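PDB 2GNO: DNA polymerase III, gamma subunit-related protein from Thermotoga maritima, which probably binds DNA and is related to the AAA+ subunits of bacterial DNA polymerase III, with an ATPase-like N-terminal domain and a helical C-terminal part. Local coordinates for residues K10-I13 against G18-I21; V220-F225 against I293-K298. All coordinates share one frame; numbering follows the deposited sequence. Where two conformers were deposited one is given.

Contact 1 (K10-I13 against G18-I21); sequences KRII and GISI
Ile12 and Ile13, neighbours on helix 5-14, meet Ile19 and Ile21 of strand 19-24, and the contact consists of apolar packing alone. Three side-chain pairs make it up. Ile12 reaches across with its branch methyl, CG2 lying 3.8 Å from CD1 of Ile19, and the two side chains cross at about a right angle. The long arm of Ile19 gets there because CG1 stands anti to the backbone N (chi1 -168°), while its CG2 takes the crowded position between N and the carbonyl carbon. From there CG2 faces Ile13, 4.2 Å from Ile13 CG1, a looser touch. Ile13 meets Ile21 more closely: the end methyl CD1 of Ile21 comes 3.8 Å from CG1 and 3.9 Å from CD1 of Ile13, again with the chains crossed at about a right angle. Ile19 and Ile21 alternate with Ser20, as a strand requires, and so both turn their side chains to the helix.

The polar groups of the strand are served from other directions. The backbone of Ile19 and Ile21 bonds to strand 113-119, and Ser20, on the far face, is hydrogen-bonded through its backbone to Phe134 and through OG to Leu106 O. Gly18, where the chain enters the strand, has a positive phi (107°) at which a CB would press on the preceding carbonyl O.

On the strand, beta-branched isoleucine suits the extended backbone; on the helix its apolar branches give Ile12 and Ile13 a surface to lay against it. Val114, Leu38, Val42 and Phe134 extend the same apolar layer, so the helix probably rests on strand 19-24, which lies between strands 113-119 and 134-137, and the contact relies on shape and water exclusion, without polar bonds between the segments.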
loop_
_atom_site.group_PDB
_atom_site.type_symbol
_atom_site.label_atom_id
_atom_site.label_comp_id
_atom_site.label_asym_id
_atom_site.label_seq_id
_atom_site.Cartn_x
_atom_site.Cartn_y
_atom_site.Cartn_z
ATOM N N LYS A 10 -16.632 3.647 -16.618
ATOM C CA LYS A 10 -18.054 3.321 -16.543
ATOM C C LYS A 10 -18.665 3.114 -17.924
ATOM O O LYS A 10 -19.390 2.142 -18.146
ATOM C CB LYS A 10 -18.807 4.431 -15.770
ATOM C CG LYS A 10 -20.300 4.191 -15.610
ATOM C CD LYS A 10 -20.945 5.249 -14.764
ATOM C CE LYS A 10 -22.450 5.059 -14.665
ATOM N NZ LYS A 10 -23.147 5.069 -15.967
ATOM N N ARG A 11 -18.337 4.021 -18.840
ATOM C CA ARG A 11 -18.820 3.984 -20.216
ATOM C C ARG A 11 -18.275 2.787 -21.000
ATOM O O ARG A 11 -19.022 2.135 -21.746
ATOM C CB ARG A 11 -18.445 5.280 -20.917
ATOM C CG ARG A 11 -19.049 6.516 -20.254
ATOM N N ILE A 12 -16.978 2.521 -20.821
ATOM C CA ILE A 12 -16.288 1.389 -21.451
ATOM C C ILE A 12 -16.935 0.095 -20.956
ATOM O O ILE A 12 -17.198 -0.810 -21.754
ATOM C CB ILE A 12 -14.767 1.412 -21.125
ATOM C CG1 ILE A 12 -14.104 2.589 -21.859
ATOM C CG2 ILE A 12 -14.083 0.103 -21.558
ATOM C CD1 ILE A 12 -12.664 2.873 -21.468
ATOM N N ILE A 13 -17.169 0.029 -19.641
ATOM C CA ILE A 13 -17.812 -1.111 -18.992
ATOM C C ILE A 13 -19.248 -1.333 -19.451
ATOM O O ILE A 13 -19.635 -2.476 -19.707
ATOM C CB ILE A 13 -17.783 -0.989 -17.435
ATOM C CG1 ILE A 13 -16.370 -1.249 -16.922
ATOM C CG2 ILE A 13 -18.731 -2.037 -16.752
ATOM C CD1 ILE A 13 -16.159 -0.935 -15.462
ATOM N N GLY A 18 -18.545 -8.417 -20.979
ATOM C CA GLY A 18 -17.513 -9.096 -20.226
ATOM C C GLY A 18 -16.281 -8.266 -20.472
ATOM O O GLY A 18 -16.025 -7.883 -21.610
ATOM N N ILE A 19 -15.526 -7.954 -19.423
ATOM C CA ILE A 19 -14.308 -7.171 -19.605
ATOM C C ILE A 19 -13.322 -7.381 -18.476
ATOM O O ILE A 19 -13.714 -7.508 -17.319
ATOM C CB ILE A 19 -14.598 -5.653 -19.771
ATOM C CG1 ILE A 19 -13.335 -4.904 -20.258
ATOM C CG2 ILE A 19 -15.192 -5.021 -18.482
ATOM C CD1 ILE A 19 -13.549 -3.488 -20.554
ATOM N N SER A 20 -12.047 -7.439 -18.856
ATOM C CA SER A 20 -10.928 -7.566 -17.956
ATOM C C SER A 20 -10.191 -6.243 -18.082
ATOM O O SER A 20 -9.833 -5.832 -19.184
ATOM C CB SER A 20 -10.063 -8.758 -18.328
ATOM O OG SER A 20 -10.787 -9.949 -18.065
ATOM N N ILE A 21 -10.009 -5.561 -16.957
ATOM C CA ILE A 21 -9.350 -4.258 -16.921
ATOM C C ILE A 21 -8.196 -4.328 -15.947
ATOM O O ILE A 21 -8.245 -5.065 -14.951
ATOM C CB ILE A 21 -10.350 -3.152 -16.433
ATOM C CG1 ILE A 21 -11.574 -3.083 -17.353
ATOM C CG2 ILE A 21 -9.652 -1.780 -16.348
ATOM C CD1 ILE A 21 -12.696 -2.160 -16.850
#

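Contact 2 (V220-F225 against I293-K298); sequences VESKEF and IHRERK
Arg295 grips the carbonyl of Val220 end-on with two nitrogens, so that a single oxygen accepts both bonds. NH1 lies 3.0 Å from Val220 O, approaching a lone pair in the carbonyl plane at an N-H...O angle of 148°; NH2, 3.1 Å from the same Val220 O, comes nearly along the C=O axis and is more bent, at 141°. The oxygen stands close to the guanidinium plane. NH1 is also bonded to Phe217 O. Both carbonyls lie where helix 203-219 ends, and its dipole would probably favour a cation there. Arginine fits because its straight chain, extended from CG to NE, spans the gap from helix 283-298, and its head offers several N-H groups.

Around this grip, carbon atoms of the loop press on the guanidinium. Val220 CG1 sits 3.6 Å from Arg295 NH1, and Ser222 CA is 3.4 Å from NH2. Phe225, its CG anti to the backbone N, brings CE2 to 3.7 Å from Arg295 CD and CD2 over one face of the guanidinium; the planes are 53° apart, so the groups are not stacked.

A leucine in place of Arg295 would probably cost the Val220 and Phe217 carbonyls their shared donor and leave the loop after helix 203-219 less firmly tied to helix 283-298.

Val220 also lines the pocket occupied by 2-ethoxyethanol, probably a crystallisation additive. Phe225 opens helix 225-235 and sets its ring edge-to-face with Phe217, so Arg295 ties helix 283-298 to the junction of helices 203-219 and 225-235, while the neighbouring His294 packs on Leu214 and Ser218.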
loop_
_atom_site.group_PDB
_atom_site.type_symbol
_atom_site.label_atom_id
_atom_site.label_comp_id
_atom_site.label_asym_id
_atom_site.label_seq_id
_atom_site.Cartn_x
_atom_site.Cartn_y
_atom_site.Cartn_z
ATOM N N VAL A 220 16.028 9.928 22.357
ATOM C CA VAL A 220 16.300 9.291 23.652
ATOM C C VAL A 220 17.702 9.672 24.130
ATOM O O VAL A 220 18.599 9.811 23.323
ATOM C CB VAL A 220 16.168 7.756 23.593
ATOM C CG1 VAL A 220 17.132 7.114 22.565
ATOM C CG2 VAL A 220 16.349 7.144 24.959
ATOM N N GLU A 221 17.888 9.874 25.427
ATOM C CA GLU A 221 19.210 10.242 25.930
ATOM C C GLU A 221 20.200 9.106 25.601
ATOM O O GLU A 221 19.850 7.921 25.603
ATOM C CB GLU A 221 19.172 10.619 27.409
ATOM C CG GLU A 221 18.880 9.495 28.352
ATOM C CD GLU A 221 18.649 9.970 29.776
ATOM O OE1 GLU A 221 18.996 11.126 30.112
ATOM O OE2 GLU A 221 18.126 9.163 30.570
ATOM N N SER A 222 21.423 9.504 25.277
ATOM C CA SER A 222 22.500 8.591 24.857
ATOM C C SER A 222 22.613 7.317 25.714
ATOM O O SER A 222 22.661 6.196 25.185
ATOM C CB SER A 222 23.793 9.409 24.746
ATOM O OG SER A 222 24.845 8.713 24.125
ATOM N N LYS A 223 22.613 7.505 27.028
ATOM C CA LYS A 223 22.669 6.411 28.002
ATOM C C LYS A 223 21.542 5.375 27.875
ATOM O O LYS A 223 21.759 4.208 28.194
ATOM C CB LYS A 223 22.623 7.008 29.428
ATOM C CG LYS A 223 22.571 6.007 30.596
ATOM C CD LYS A 223 22.497 6.726 31.920
ATOM C CE LYS A 223 22.356 5.749 33.076
ATOM N NZ LYS A 223 22.441 6.447 34.382
ATOM N N GLU A 224 20.371 5.798 27.391
ATOM C CA GLU A 224 19.177 4.940 27.284
ATOM C C GLU A 224 18.843 4.437 25.877
ATOM O O GLU A 224 17.878 3.717 25.731
ATOM C CB GLU A 224 17.947 5.664 27.883
ATOM C CG GLU A 224 18.112 6.186 29.324
ATOM C CD GLU A 224 18.421 5.112 30.365
ATOM O OE1 GLU A 224 18.173 3.914 30.105
ATOM O OE2 GLU A 224 18.900 5.480 31.468
ATOM N N PHE A 225 19.644 4.753 24.862
ATOM C CA PHE A 225 19.369 4.286 23.509
ATOM C C PHE A 225 19.230 2.762 23.382
ATOM O O PHE A 225 18.259 2.293 22.793
ATOM C CB PHE A 225 20.444 4.741 22.521
ATOM C CG PHE A 225 20.205 4.277 21.111
ATOM C CD1 PHE A 225 20.690 3.047 20.660
ATOM C CD2 PHE A 225 19.499 5.078 20.226
ATOM C CE1 PHE A 225 20.458 2.632 19.361
ATOM C CE2 PHE A 225 19.284 4.676 18.927
ATOM C CZ PHE A 225 19.764 3.462 18.489
ATOM N N ILE A 293 21.872 5.520 11.854
ATOM C CA ILE A 293 22.009 6.437 10.720
ATOM C C ILE A 293 21.068 7.635 10.904
ATOM O O ILE A 293 21.488 8.785 10.756
ATOM C CB ILE A 293 21.726 5.700 9.355
ATOM C CG1 ILE A 293 22.910 4.787 8.997
ATOM C CG2 ILE A 293 21.523 6.688 8.209
ATOM C CD1 ILE A 293 22.611 3.760 7.877
ATOM N N HIS A 294 19.815 7.345 11.211
ATOM C CA HIS A 294 18.783 8.360 11.411
ATOM C C HIS A 294 19.069 9.290 12.592
ATOM O O HIS A 294 18.964 10.512 12.465
ATOM C CB HIS A 294 17.424 7.688 11.594
ATOM C CG HIS A 294 16.302 8.650 11.869
ATOM N ND1 HIS A 294 15.805 9.511 10.912
ATOM C CD2 HIS A 294 15.559 8.856 12.983
ATOM C CE1 HIS A 294 14.811 10.211 11.431
ATOM N NE2 HIS A 294 14.652 9.841 12.690
ATOM N N ARG A 295 19.420 8.690 13.725
ATOM C CA ARG A 295 19.757 9.417 14.943
ATOM C C ARG A 295 20.920 10.379 14.732
ATOM O O ARG A 295 20.842 11.541 15.132
ATOM C CB ARG A 295 20.078 8.434 16.063
ATOM C CG ARG A 295 20.547 9.065 17.371
ATOM C CD ARG A 295 20.816 7.997 18.362
ATOM N NE ARG A 295 21.368 8.501 19.645
ATOM C CZ ARG A 295 20.641 9.026 20.637
ATOM N NH1 ARG A 295 19.324 9.136 20.543
ATOM N NH2 ARG A 295 21.238 9.407 21.762
ATOM N N GLU A 296 21.982 9.912 14.094
ATOM C CA GLU A 296 23.148 10.749 13.864
ATOM C C GLU A 296 22.889 11.813 12.800
ATOM O O GLU A 296 23.423 12.918 12.914
ATOM C CB GLU A 296 24.393 9.893 13.589
ATOM C CG GLU A 296 24.691 8.848 14.722
ATOM C CD GLU A 296 24.885 9.439 16.143
ATOM O OE1 GLU A 296 25.350 10.589 16.285
ATOM O OE2 GLU A 296 24.582 8.713 17.116
ATOM N N ARG A 297 22.063 11.500 11.801
ATOM C CA ARG A 297 21.685 12.451 10.742
ATOM C C ARG A 297 20.921 13.609 11.388
ATOM O O ARG A 297 21.185 14.769 11.095
ATOM C CB ARG A 297 20.826 11.756 9.671
ATOM C CG ARG A 297 20.471 12.593 8.426
ATOM C CD ARG A 297 21.714 12.994 7.622
ATOM N NE ARG A 297 21.361 13.700 6.391
ATOM N N LYS A 298 19.982 13.284 12.268
ATOM C CA LYS A 298 19.228 14.298 13.016
ATOM C C LYS A 298 20.053 15.150 14.000
ATOM O O LYS A 298 19.627 16.242 14.337
ATOM C CB LYS A 298 18.014 13.691 13.736
ATOM C CG LYS A 298 16.670 13.827 13.004
ATOM C CD LYS A 298 16.572 13.372 11.570
ATOM C CE LYS A 298 15.220 13.830 10.990
ATOM N NZ LYS A 298 14.014 13.386 11.751
#

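In the fold
Contact 1 closes near the N-terminus before contact 2 opens, and the two lie on opposite sides of the chain's centre. Their centres are about 53 Å apart and their nearest atoms about 38 Å. They share no helix or strand. Contact 1 belongs to the parallel sheet, whose strand order 2-3-4-1-5 is that of AAA+ ATPase cores; there helix 5-14 covers the first strand. Contact 2 belongs to the all-helical C-terminal part, where it joins helices 203-219, 225-235 and 283-298. Each is thus a local packing of its own part of the chain: apolar in contact 1, centred on a buried arginine in contact 2.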